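Local coordinates for putative sugar ABC transporter, substrate-binding protein (Clostridium phytofermentans, PDB 4WZZ) that binds L-rhamnose in the cleft between its two lobes and probably delivers the sugar to an ABC transporter as its solute-binding component, at residues Leu184-Ala187 against Asn192-Ala195; Gly216-Asp221 against Cys228-Ala233. All coordinates share one frame; numbering follows the deposited sequence.

Contact 1. Residues Leu184-Ala187 against Asn192-Ala195; sequences LSAA and NQNA. With RAM (alpha-L-rhamnopyranose), chain B.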
loop_
_atom_site.group_PDB
_atom_site.type_symbol
_atom_site.label_atom_id
_atom_site.label_comp_id
_atom_site.label_asym_id
_atom_site.label_seq_id
_atom_site.Cartn_x
_atom_site.Cartn_y
_atom_site.Cartn_z
ATOM N N LEU A 184 -11.955 0.592 -8.029
ATOM C CA LEU A 184 -11.802 -0.837 -7.797
ATOM C C LEU A 184 -10.770 -0.947 -6.691
ATOM O O LEU A 184 -9.570 -0.725 -6.909
ATOM C CB LEU A 184 -11.293 -1.558 -9.050
ATOM C CG LEU A 184 -10.937 -3.030 -8.860
ATOM C CD1 LEU A 184 -12.171 -3.818 -8.467
ATOM C CD2 LEU A 184 -10.316 -3.613 -10.147
ATOM N N SER A 185 -11.269 -1.241 -5.494
ATOM C CA SER A 185 -10.415 -1.320 -4.312
ATOM C C SER A 185 -9.962 -2.759 -4.054
ATOM O O SER A 185 -10.201 -3.678 -4.865
ATOM C CB SER A 185 -11.179 -0.788 -3.103
ATOM O OG SER A 185 -10.305 -0.555 -2.024
ATOM N N ALA A 186 -9.300 -2.946 -2.919
ATOM C CA ALA A 186 -8.889 -4.266 -2.456
ATOM C C ALA A 186 -9.939 -4.769 -1.447
ATOM O O ALA A 186 -11.125 -4.737 -1.746
ATOM C CB ALA A 186 -7.486 -4.194 -1.835
ATOM N N ALA A 187 -9.533 -5.239 -0.267
ATOM C CA ALA A 187 -10.512 -5.640 0.745
ATOM C C ALA A 187 -11.250 -4.411 1.249
ATOM O O ALA A 187 -10.650 -3.349 1.409
ATOM C CB ALA A 187 -9.835 -6.337 1.903
ATOM N N ASN A 192 -5.436 0.972 4.339
ATOM C CA ASN A 192 -4.824 1.878 3.375
ATOM C C ASN A 192 -5.760 2.265 2.241
ATOM O O ASN A 192 -5.932 3.463 1.968
ATOM C CB ASN A 192 -3.449 1.391 2.849
ATOM C CG ASN A 192 -3.463 -0.001 2.267
ATOM O OD1 ASN A 192 -4.456 -0.727 2.319
ATOM N ND2 ASN A 192 -2.309 -0.403 1.720
ATOM N N GLN A 193 -6.380 1.307 1.573
ATOM C CA GLN A 193 -7.309 1.704 0.509
ATOM C C GLN A 193 -8.410 2.564 1.069
ATOM O O GLN A 193 -8.815 3.535 0.462
ATOM C CB GLN A 193 -7.909 0.512 -0.229
ATOM C CG GLN A 193 -7.001 -0.038 -1.321
ATOM C CD GLN A 193 -6.027 -1.093 -0.841
ATOM O OE1 GLN A 193 -6.213 -1.714 0.204
ATOM N NE2 GLN A 193 -5.013 -1.365 -1.660
ATOM N N ASN A 194 -8.920 2.221 2.246
ATOM C CA ASN A 194 -10.001 3.025 2.782
ATOM C C ASN A 194 -9.554 4.474 3.049
ATOM O O ASN A 194 -10.333 5.425 2.836
ATOM C CB ASN A 194 -10.570 2.376 4.039
ATOM C CG ASN A 194 -11.429 1.163 3.718
ATOM O OD1 ASN A 194 -11.832 0.948 2.565
ATOM N ND2 ASN A 194 -11.717 0.365 4.736
ATOM N N ALA A 195 -8.311 4.654 3.504
ATOM C CA ALA A 195 -7.766 5.988 3.732
ATOM C C ALA A 195 -7.576 6.758 2.424
ATOM O O ALA A 195 -7.890 7.963 2.346
ATOM C CB ALA A 195 -6.459 5.915 4.522
HETATM C C1 RAM B . -1.737 -3.986 -2.909
HETATM C C2 RAM B . -1.915 -4.027 -1.396
HETATM C C3 RAM B . -1.046 -2.994 -0.678
HETATM C C4 RAM B . -1.168 -1.623 -1.332
HETATM C C5 RAM B . -0.934 -1.727 -2.838
HETATM C C6 RAM B . -1.150 -0.394 -3.536
HETATM O O1 RAM B . -0.489 -4.494 -3.226
HETATM O O2 RAM B . -3.271 -3.796 -1.166
HETATM O O3 RAM B . -1.449 -2.991 0.690
HETATM O O4 RAM B . -0.235 -0.732 -0.749
HETATM O O5 RAM B . -1.801 -2.665 -3.416
HETATM O O HOH W 1 -11.331 -0.797 0.435
#
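Ser185 OG, lying over the aliphatic part of Gln193, donates a hydrogen bond to a water 2.7 Å away, and that water in turn donates to Ala187 O and Asn194 OD1. Three groups thus grip one water, a bridge between the end of strand 179-185 and the first turns of helix 191-203. This is the β-strand–loop–helix corner of a β-α-β unit, and it illustrates how such folds place ligand-binding side chains at the C-terminal end of a parallel sheet. The direct packing is close: Ser185 OG sits 3.2 Å from Gln193 CB, while Ala186 CB approaches the amide end, 3.5 Å from Gln193 OE1. The Gln193 chain leaves with CG beside its backbone N and then bends at CB-CG (chi2 88°), which swings the amide past Ala186 and into the sugar pocket. There Gln193 NE2 makes an almost straight bond to O2 of the bound rhamnose (3.0 Å, 170°), its second partner being Pro247 O. Asn192 extends the grip with ND2 donating to O3 of the sugar at 2.9 Å. Its OD1 faces two donors, Lys62 NZ and the backbone N of Gln193, which, with the ND2 bond to the sugar, probably helps fix how the amide is turned. Two acceptors, Asn192 OD1 and Gln193 OE1, lie 2.9 Å apart, a closeness that the nearby Lys62 charge probably eases. The Gln193 N-H reaches Asn192 OD1 from above the carbonyl plane, 44° out of it, rather than along a lone pair.

Contact 2. Residues Gly216-Asp221 against Cys228-Ala233; sequences GVYYGD and CDQTEA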
loop_
_atom_site.group_PDB
_atom_site.type_symbol
_atom_site.label_atom_id
_atom_site.label_comp_id
_atom_site.label_asym_id
_atom_site.label_seq_id
_atom_site.Cartn_x
_atom_site.Cartn_y
_atom_site.Cartn_z
ATOM N N GLY A 216 -19.136 4.744 -7.591
ATOM C CA GLY A 216 -19.064 3.922 -6.414
ATOM C C GLY A 216 -17.766 3.179 -6.276
ATOM O O GLY A 216 -16.869 3.305 -7.121
ATOM N N VAL A 217 -17.694 2.405 -5.200
ATOM C CA VAL A 217 -16.512 1.645 -4.836
ATOM C C VAL A 217 -16.822 0.159 -4.902
ATOM O O VAL A 217 -17.800 -0.321 -4.283
ATOM C CB VAL A 217 -16.030 1.983 -3.412
ATOM C CG1 VAL A 217 -14.762 1.185 -3.085
ATOM C CG2 VAL A 217 -15.796 3.481 -3.271
ATOM N N TYR A 218 -15.976 -0.560 -5.633
ATOM C CA TYR A 218 -16.069 -2.009 -5.795
ATOM C C TYR A 218 -14.871 -2.675 -5.133
ATOM O O TYR A 218 -13.807 -2.080 -5.062
ATOM C CB TYR A 218 -16.099 -2.384 -7.277
ATOM C CG TYR A 218 -17.333 -1.889 -8.020
ATOM C CD1 TYR A 218 -17.518 -0.535 -8.276
ATOM C CD2 TYR A 218 -18.300 -2.777 -8.470
ATOM C CE1 TYR A 218 -18.635 -0.075 -8.961
ATOM C CE2 TYR A 218 -19.422 -2.328 -9.151
ATOM C CZ TYR A 218 -19.588 -0.984 -9.383
ATOM O OH TYR A 218 -20.702 -0.555 -10.063
ATOM N N TYR A 219 -15.048 -3.890 -4.621
ATOM C CA TYR A 219 -13.966 -4.548 -3.874
ATOM C C TYR A 219 -13.482 -5.844 -4.531
ATOM O O TYR A 219 -14.235 -6.816 -4.698
ATOM C CB TYR A 219 -14.418 -4.797 -2.439
ATOM C CG TYR A 219 -14.929 -3.541 -1.787
ATOM C CD1 TYR A 219 -14.054 -2.627 -1.241
ATOM C CD2 TYR A 219 -16.296 -3.257 -1.746
ATOM C CE1 TYR A 219 -14.514 -1.471 -0.642
ATOM C CE2 TYR A 219 -16.751 -2.111 -1.159
ATOM C CZ TYR A 219 -15.856 -1.219 -0.623
ATOM O OH TYR A 219 -16.287 -0.057 -0.025
ATOM N N GLY A 220 -12.198 -5.849 -4.887
ATOM C CA GLY A 220 -11.571 -6.995 -5.515
ATOM C C GLY A 220 -10.716 -7.829 -4.584
ATOM O O GLY A 220 -10.143 -8.814 -5.010
ATOM N N ASP A 221 -10.629 -7.420 -3.317
ATOM C CA ASP A 221 -10.038 -8.231 -2.230
ATOM C C ASP A 221 -8.562 -8.561 -2.395
ATOM O O ASP A 221 -8.046 -9.489 -1.757
ATOM C CB ASP A 221 -10.841 -9.512 -2.041
ATOM C CG ASP A 221 -12.247 -9.236 -1.548
ATOM O OD1 ASP A 221 -12.533 -8.081 -1.196
ATOM O OD2 ASP A 221 -13.075 -10.152 -1.549
ATOM N N CYS A 228 -10.801 -9.190 -11.468
ATOM C CA CYS A 228 -11.290 -9.288 -12.854
ATOM C C CYS A 228 -12.810 -9.260 -12.881
ATOM O O CYS A 228 -13.425 -8.523 -13.683
ATOM C CB CYS A 228 -10.782 -10.561 -13.548
ATOM S SG CYS A 228 -9.006 -10.537 -13.929
ATOM N N ASP A 229 -13.424 -10.060 -12.010
ATOM C CA ASP A 229 -14.881 -10.141 -11.956
ATOM C C ASP A 229 -15.513 -8.790 -11.619
ATOM O O ASP A 229 -16.514 -8.397 -12.210
ATOM C CB ASP A 229 -15.334 -11.199 -10.940
ATOM C CG ASP A 229 -14.979 -12.644 -11.362
ATOM O OD1 ASP A 229 -14.594 -12.887 -12.521
ATOM O OD2 ASP A 229 -15.093 -13.546 -10.508
ATOM N N GLN A 230 -14.926 -8.065 -10.675
ATOM C CA GLN A 230 -15.445 -6.751 -10.297
ATOM C C GLN A 230 -15.230 -5.723 -11.400
ATOM O O GLN A 230 -16.040 -4.824 -11.562
ATOM C CB GLN A 230 -14.861 -6.274 -8.967
ATOM C CG GLN A 230 -15.357 -7.090 -7.783
ATOM C CD GLN A 230 -16.868 -7.125 -7.675
ATOM O OE1 GLN A 230 -17.538 -6.102 -7.743
ATOM N NE2 GLN A 230 -17.418 -8.327 -7.539
ATOM N N THR A 231 -14.155 -5.845 -12.172
ATOM C CA THR A 231 -13.979 -4.966 -13.324
ATOM C C THR A 231 -15.125 -5.180 -14.306
ATOM O O THR A 231 -15.680 -4.215 -14.818
ATOM C CB THR A 231 -12.612 -5.181 -14.027
ATOM O OG1 THR A 231 -11.568 -4.940 -13.082
ATOM C CG2 THR A 231 -12.439 -4.214 -15.203
ATOM N N GLU A 232 -15.479 -6.433 -14.578
ATOM C CA GLU A 232 -16.621 -6.720 -15.465
ATOM C C GLU A 232 -17.910 -6.143 -14.889
ATOM O O GLU A 232 -18.743 -5.615 -15.627
ATOM C CB GLU A 232 -16.784 -8.231 -15.696
ATOM C CG GLU A 232 -15.621 -8.804 -16.504
ATOM C CD GLU A 232 -15.917 -10.163 -17.117
ATOM O OE1 GLU A 232 -15.714 -11.182 -16.431
ATOM O OE2 GLU A 232 -16.358 -10.201 -18.285
ATOM N N ALA A 233 -18.054 -6.221 -13.565
ATOM C CA ALA A 233 -19.239 -5.682 -12.896
ATOM C C ALA A 233 -19.318 -4.171 -13.038
ATOM O O ALA A 233 -20.412 -3.627 -13.239
ATOM C CB ALA A 233 -19.242 -6.064 -11.412
HETATM O O HOH W 2 -17.644 -4.883 -4.949
#
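Strand 216-219 and helix 228-233 run nearly antiparallel, their axes at 152° and 8.5 Å apart at closest approach, with the backbones drawing nearest where Gly220 faces Gln230. Gln230 does most of the work in between. Gln230 CG rests 3.3 Å from Tyr219 O, a close approach of an aliphatic carbon to a carbonyl oxygen. From there the chain folds back at CB-CG (chi2 -56°), turning the amide toward the tyrosine before it. Gln230 OE1 meets the Tyr218 ring at its edge, in the ring plane and 3.5 Å from CD2, with amide and ring planes 33° apart. Gln230 OE1 also accepts a hydrogen bond from a water 3.1 Å away. That water also takes the N-H of Tyr219 (2.8 Å from its N), so a backbone donor on the outer edge of the sheet is satisfied by a water that the helix side chain holds in place. Farther along, the Tyr218 ring packs loosely on the next helical turn, CE2 lying 4.4 Å from Ala233 CB, and it continues onto Ile234 and Ala237. An edge strand covered by the helix that follows it is the β-α half of a β-α-β crossover, here in the Rossmann-like lobe of a periplasmic sugar-binding protein.

The two contacts follow one another along the chain, contact 1 closing before contact 2 opens, and their centres lie about 11 Å apart. They share the four-stranded parallel sheet of one lobe, in which strands 179-185 and 212-219 are neighbours. Probable backbone hydrogen bonds from Ser185 N to Tyr218 O and from Gly220 N to Ser185 O tie them together directly. Helices 191-203 and 224-237 pack on opposite faces of this sheet, so the pair samples both helical layers of a three-layer α/β/α sandwich. Contact 1 sits at the cleft and touches rhamnose; contact 2 lies nearer the surface, although its strand leads on to Asp222, which also hydrogen-bonds the sugar.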